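Aminoglycoside phosphotransferase (Mycobacterium smegmatis, PDB 6EF6) phosphorylates the small amino alcohol (S)-1-amino-2-propanol, as the kinase of the aminoacetone utilization microcompartment. Local coordinates at residues W87-P100 / R246-F258. Sequence-based numbering, arbitrary orientation.
With NA (sodium ion), chain D; BEZ (benzoic acid), chain B; ACT (acetate ion), chain F.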
loop_
_atom_site.group_PDB
_atom_site.type_symbol
_atom_site.label_atom_id
_atom_site.label_comp_id
_atom_site.label_asym_id
_atom_site.label_seq_id
_atom_site.Cartn_x
_atom_site.Cartn_y
_atom_site.Cartn_z
ATOM N N TRP A 87 9.129 12.477 -0.819
ATOM C CA TRP A 87 9.135 11.637 -2.005
ATOM C C TRP A 87 8.084 12.105 -3.004
ATOM O O TRP A 87 8.347 12.145 -4.221
ATOM C CB TRP A 87 8.934 10.169 -1.645
ATOM C CG TRP A 87 9.250 9.213 -2.759
ATOM C CD1 TRP A 87 10.015 9.456 -3.851
ATOM C CD2 TRP A 87 8.805 7.846 -2.907
ATOM N NE1 TRP A 87 10.074 8.358 -4.664
ATOM C CE2 TRP A 87 9.323 7.346 -4.123
ATOM C CE3 TRP A 87 7.995 7.023 -2.147
ATOM C CZ2 TRP A 87 9.126 6.056 -4.555
ATOM C CZ3 TRP A 87 7.760 5.741 -2.592
ATOM C CH2 TRP A 87 8.305 5.260 -3.800
ATOM N N LEU A 88 6.880 12.448 -2.522
ATOM C CA LEU A 88 5.866 12.932 -3.452
ATOM C C LEU A 88 6.360 14.149 -4.205
ATOM O O LEU A 88 6.143 14.262 -5.418
ATOM C CB LEU A 88 4.548 13.282 -2.736
ATOM C CG LEU A 88 3.830 12.199 -1.978
ATOM C CD1 LEU A 88 2.517 12.735 -1.385
ATOM C CD2 LEU A 88 3.574 10.987 -2.854
ATOM N N ALA A 89 7.037 15.058 -3.514
ATOM C CA ALA A 89 7.515 16.268 -4.173
ATOM C C ALA A 89 8.532 15.945 -5.262
ATOM O O ALA A 89 8.537 16.580 -6.327
ATOM C CB ALA A 89 8.110 17.215 -3.132
ATOM N N ALA A 90 9.403 14.969 -5.012
ATOM C CA ALA A 90 10.388 14.556 -6.014
ATOM C C ALA A 90 9.720 13.837 -7.175
ATOM O O ALA A 90 10.069 14.067 -8.335
ATOM C CB ALA A 90 11.433 13.669 -5.357
ATOM N N LEU A 91 8.732 12.989 -6.889
ATOM C CA LEU A 91 8.007 12.309 -7.965
ATOM C C LEU A 91 7.269 13.319 -8.838
ATOM O O LEU A 91 7.228 13.175 -10.064
ATOM C CB LEU A 91 7.033 11.267 -7.388
ATOM C CG LEU A 91 7.727 10.051 -6.792
ATOM C CD1 LEU A 91 6.713 9.313 -5.910
ATOM C CD2 LEU A 91 8.310 9.123 -7.839
ATOM N N ARG A 92 6.711 14.371 -8.237
ATOM C CA ARG A 92 5.976 15.361 -9.023
ATOM C C ARG A 92 6.864 16.019 -10.067
ATOM O O ARG A 92 6.467 16.183 -11.225
ATOM C CB ARG A 92 5.371 16.444 -8.116
ATOM C CG ARG A 92 3.985 16.110 -7.631
ATOM C CD ARG A 92 3.200 17.364 -7.221
ATOM N NE ARG A 92 3.923 18.158 -6.235
ATOM C CZ ARG A 92 4.076 17.806 -4.963
ATOM N NH1 ARG A 92 3.561 16.660 -4.511
ATOM N NH2 ARG A 92 4.755 18.595 -4.140
ATOM N N THR A 93 8.069 16.403 -9.678
ATOM C CA THR A 93 8.916 17.174 -10.570
ATOM C C THR A 93 9.834 16.320 -11.435
ATOM O O THR A 93 10.273 16.801 -12.494
ATOM C CB THR A 93 9.763 18.137 -9.744
ATOM O OG1 THR A 93 10.610 17.394 -8.873
ATOM C CG2 THR A 93 8.888 19.059 -8.933
ATOM N N ASP A 94 10.152 15.090 -11.023
ATOM C CA ASP A 94 11.222 14.323 -11.656
ATOM C C ASP A 94 10.793 12.952 -12.157
ATOM O O ASP A 94 11.649 12.179 -12.611
ATOM C CB ASP A 94 12.387 14.129 -10.685
ATOM C CG ASP A 94 13.250 15.358 -10.562
ATOM O OD1 ASP A 94 13.614 15.944 -11.606
ATOM O OD2 ASP A 94 13.552 15.738 -9.414
ATOM N N SER A 95 9.513 12.620 -12.140
ATOM C CA SER A 95 9.104 11.350 -12.700
ATOM C C SER A 95 7.826 11.509 -13.515
ATOM O O SER A 95 7.104 12.493 -13.376
ATOM C CB SER A 95 8.852 10.363 -11.560
ATOM O OG SER A 95 7.524 10.459 -11.148
ATOM N N ASP A 96 7.532 10.521 -14.349
ATOM C CA ASP A 96 6.317 10.597 -15.146
ATOM C C ASP A 96 5.123 10.005 -14.433
ATOM O O ASP A 96 4.047 9.901 -15.029
ATOM C CB ASP A 96 6.511 9.931 -16.508
ATOM C CG ASP A 96 6.714 8.462 -16.399
ATOM O OD1 ASP A 96 7.488 8.040 -15.518
ATOM O OD2 ASP A 96 6.097 7.723 -17.198
ATOM N N VAL A 97 5.287 9.632 -13.170
ATOM C CA VAL A 97 4.164 9.169 -12.353
ATOM C C VAL A 97 3.421 10.385 -11.825
ATOM O O VAL A 97 4.042 11.304 -11.277
ATOM C CB VAL A 97 4.664 8.316 -11.178
ATOM C CG1 VAL A 97 3.506 7.786 -10.343
ATOM C CG2 VAL A 97 5.468 7.142 -11.698
ATOM N N THR A 98 2.096 10.373 -11.957
ATOM C CA THR A 98 1.247 11.407 -11.373
ATOM C C THR A 98 0.945 11.028 -9.922
ATOM O O THR A 98 0.483 9.918 -9.651
ATOM C CB THR A 98 -0.044 11.503 -12.168
ATOM O OG1 THR A 98 0.273 11.741 -13.557
ATOM C CG2 THR A 98 -0.908 12.595 -11.627
ATOM N N VAL A 99 1.185 11.962 -8.998
ATOM C CA VAL A 99 0.987 11.743 -7.565
ATOM C C VAL A 99 0.211 12.907 -6.951
ATOM O O VAL A 99 0.050 13.931 -7.610
ATOM C CB VAL A 99 2.332 11.526 -6.840
ATOM C CG1 VAL A 99 3.085 10.343 -7.410
ATOM C CG2 VAL A 99 3.222 12.756 -6.894
ATOM N N PRO A 100 -0.215 12.826 -5.702
ATOM C CA PRO A 100 -0.939 13.955 -5.102
ATOM C C PRO A 100 -0.039 15.154 -4.870
ATOM O O PRO A 100 1.166 15.022 -4.650
ATOM C CB PRO A 100 -1.427 13.400 -3.762
ATOM C CG PRO A 100 -1.359 11.858 -3.929
ATOM C CD PRO A 100 -0.141 11.682 -4.773
ATOM N N ARG A 246 -5.439 7.820 -20.041
ATOM C CA ARG A 246 -6.174 8.615 -19.069
ATOM C C ARG A 246 -5.180 9.037 -17.998
ATOM O O ARG A 246 -4.046 8.550 -17.955
ATOM C CB ARG A 246 -7.297 7.781 -18.454
ATOM C CG ARG A 246 -6.770 6.501 -17.814
ATOM C CD ARG A 246 -7.792 5.378 -17.759
ATOM N NE ARG A 246 -7.095 4.097 -17.815
ATOM C CZ ARG A 246 -7.638 2.941 -17.472
ATOM N NH1 ARG A 246 -6.923 1.838 -17.565
ATOM N NH2 ARG A 246 -8.894 2.888 -17.047
ATOM N N THR A 247 -5.605 9.953 -17.135
ATOM C CA THR A 247 -4.742 10.406 -16.049
ATOM C C THR A 247 -4.877 9.462 -14.863
ATOM O O THR A 247 -5.975 9.278 -14.331
ATOM C CB THR A 247 -5.098 11.837 -15.643
ATOM O OG1 THR A 247 -5.043 12.692 -16.794
ATOM C CG2 THR A 247 -4.113 12.332 -14.601
ATOM N N ILE A 248 -3.783 8.820 -14.498
ATOM C CA ILE A 248 -3.759 7.852 -13.411
ATOM C C ILE A 248 -2.930 8.434 -12.280
ATOM O O ILE A 248 -1.725 8.669 -12.447
ATOM C CB ILE A 248 -3.181 6.500 -13.864
ATOM C CG1 ILE A 248 -3.977 6.019 -15.085
ATOM C CG2 ILE A 248 -3.267 5.490 -12.768
ATOM C CD1 ILE A 248 -3.214 5.035 -15.956
ATOM N N THR A 249 -3.555 8.646 -11.119
ATOM C CA THR A 249 -2.852 9.199 -9.962
ATOM C C THR A 249 -2.625 8.128 -8.919
ATOM O O THR A 249 -3.579 7.502 -8.459
ATOM C CB THR A 249 -3.658 10.344 -9.337
ATOM O OG1 THR A 249 -3.983 11.318 -10.331
ATOM C CG2 THR A 249 -2.872 11.057 -8.270
ATOM N N VAL A 250 -1.377 7.930 -8.520
ATOM C CA VAL A 250 -1.064 7.008 -7.445
ATOM C C VAL A 250 -1.295 7.722 -6.126
ATOM O O VAL A 250 -0.781 8.831 -5.929
ATOM C CB VAL A 250 0.399 6.551 -7.529
ATOM C CG1 VAL A 250 0.684 5.505 -6.403
ATOM C CG2 VAL A 250 0.713 5.964 -8.889
ATOM N N ILE A 251 -2.139 7.134 -5.266
ATOM C CA ILE A 251 -2.472 7.752 -3.993
ATOM C C ILE A 251 -1.977 6.844 -2.858
ATOM O O ILE A 251 -1.491 5.720 -3.066
ATOM C CB ILE A 251 -3.987 8.036 -3.871
ATOM C CG1 ILE A 251 -4.797 6.749 -3.856
ATOM C CG2 ILE A 251 -4.443 8.976 -4.982
ATOM C CD1 ILE A 251 -6.177 6.906 -3.231
ATOM N N ASP A 252 -2.138 7.323 -1.621
ATOM C CA ASP A 252 -1.961 6.507 -0.419
ATOM C C ASP A 252 -0.559 5.913 -0.330
ATOM O O ASP A 252 -0.367 4.702 -0.228
ATOM C CB ASP A 252 -3.023 5.408 -0.329
ATOM C CG ASP A 252 -3.041 4.718 1.031
ATOM O OD1 ASP A 252 -2.370 5.212 1.950
ATOM O OD2 ASP A 252 -3.723 3.678 1.157
ATOM N N PHE A 253 0.410 6.835 -0.262
ATOM C CA PHE A 253 1.816 6.502 0.020
ATOM C C PHE A 253 2.066 6.265 1.520
ATOM O O PHE A 253 3.220 6.259 1.963
ATOM C CB PHE A 253 2.773 7.582 -0.551
ATOM C CG PHE A 253 2.989 7.533 -2.023
ATOM C CD1 PHE A 253 2.005 7.958 -2.930
ATOM C CD2 PHE A 253 4.230 7.186 -2.542
ATOM C CE1 PHE A 253 2.236 7.954 -4.292
ATOM C CE2 PHE A 253 4.436 7.180 -3.917
ATOM C CZ PHE A 253 3.466 7.560 -4.789
ATOM N N ASP A 254 1.018 6.128 2.343
ATOM C CA ASP A 254 1.241 6.142 3.782
ATOM C C ASP A 254 1.967 4.901 4.304
ATOM O O ASP A 254 2.433 4.956 5.443
ATOM C CB ASP A 254 -0.109 6.282 4.493
ATOM C CG ASP A 254 0.035 6.565 5.998
ATOM O OD1 ASP A 254 0.736 7.515 6.409
ATOM O OD2 ASP A 254 -0.602 5.841 6.809
ATOM N N ASP A 255 2.046 3.814 3.566
ATOM C CA ASP A 255 2.845 2.643 3.942
ATOM C C ASP A 255 4.227 2.659 3.321
ATOM O O ASP A 255 4.960 1.691 3.424
ATOM C CB ASP A 255 2.152 1.300 3.646
ATOM C CG ASP A 255 1.089 0.931 4.626
ATOM O OD1 ASP A 255 1.048 1.504 5.723
ATOM O OD2 ASP A 255 0.268 0.055 4.217
ATOM N N CYS A 256 4.616 3.731 2.653
ATOM C CA CYS A 256 5.875 3.673 1.920
ATOM C C CYS A 256 7.056 3.538 2.882
ATOM O O CYS A 256 7.021 3.943 4.040
ATOM C CB CYS A 256 6.050 4.886 0.997
ATOM S SG CYS A 256 6.559 6.467 1.751
ATOM N N GLY A 257 8.106 2.885 2.390
ATOM C CA GLY A 257 9.292 2.671 3.221
ATOM C C GLY A 257 10.206 1.674 2.538
ATOM O O GLY A 257 10.130 1.503 1.343
ATOM N N PHE A 258 11.144 1.131 3.297
ATOM C CA PHE A 258 12.177 0.309 2.685
ATOM C C PHE A 258 11.699 -1.112 2.635
ATOM O O PHE A 258 11.186 -1.613 3.620
ATOM C CB PHE A 258 13.487 0.503 3.456
ATOM C CG PHE A 258 13.976 1.908 3.375
ATOM C CD1 PHE A 258 14.617 2.371 2.235
ATOM C CD2 PHE A 258 13.730 2.797 4.410
ATOM C CE1 PHE A 258 15.062 3.679 2.152
ATOM C CE2 PHE A 258 14.164 4.128 4.307
ATOM C CZ PHE A 258 14.819 4.551 3.164
HETATM NA NA NA D . -2.788 1.701 2.562
HETATM C C BEZ B . -3.971 9.449 0.656
HETATM O O1 BEZ B . -2.745 9.537 0.730
HETATM O O2 BEZ B . -4.600 8.771 1.518
HETATM C C1 BEZ B . -4.665 10.149 -0.462
HETATM C C2 BEZ B . -5.940 9.772 -0.840
HETATM C C3 BEZ B . -6.571 10.440 -1.883
HETATM C C4 BEZ B . -5.916 11.467 -2.548
HETATM C C5 BEZ B . -4.633 11.845 -2.162
HETATM C C6 BEZ B . -4.012 11.175 -1.128
HETATM C C ACT F . -4.095 2.860 -19.291
HETATM O O ACT F . -4.576 4.029 -19.222
HETATM O OXT ACT F . -4.468 1.818 -18.686
HETATM C CH3 ACT F . -2.884 2.662 -20.242
HETATM O O HOH W 1 0.758 8.004 -13.253
HETATM O O HOH W 2 -1.172 9.559 -15.623
HETATM O O HOH W 3 -0.848 2.755 2.517
HETATM O O HOH W 4 -3.536 3.500 4.085
HETATM O O HOH W 5 -2.380 0.423 4.087
#
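Where the loop after helix 78-94 runs beside strand 248-250, Val-250 N donates to Thr-98 O (2.9 Å, 161° at the hydrogen), and water 1 joins Thr-98 N to Ile-248 O. Phe-253 packs against both the helix and the loop. Its chi1 of -76° sets CG anti to the carbonyl carbon and carries the ring in among Trp-87, Leu-88, Leu-91 and Val-99. Leu-88 CD2 sits over the centre of one ring face, 3.5 Å from the centroid, a CH-pi contact. The CD2-CE2 edge of Phe-253 points at the face of Trp-87 in an offset edge-to-face pair, planes at 89°. Leu-91 CD1 lies over that same indole face and also reaches Phe-253 CE2 (3.7 Å), while Val-99 CG1 approaches CZ of Phe-253 (3.8 Å). Trp-87 NE1 is hydrogen-bonded to His-160 of helix 147-163. Beside the backbone bond, Val-97 CG1 meets Val-250 CG2 at 3.6 Å. Pro-100 CD lies 3.1 Å from Val-250 O, a buried carbonyl without a hydrogen-bond partner in the model; Pro-100 and Ile-251 also line the benzoic acid pocket. The CB of Asp-252 points away from segment 87-100, and its OD2 binds sodium (2.6 Å), alongside Asp-231. In this kinase-like fold, apolar contacts from helix and loop thus hold Phe-253, one residue on from the sodium ligand Asp-252.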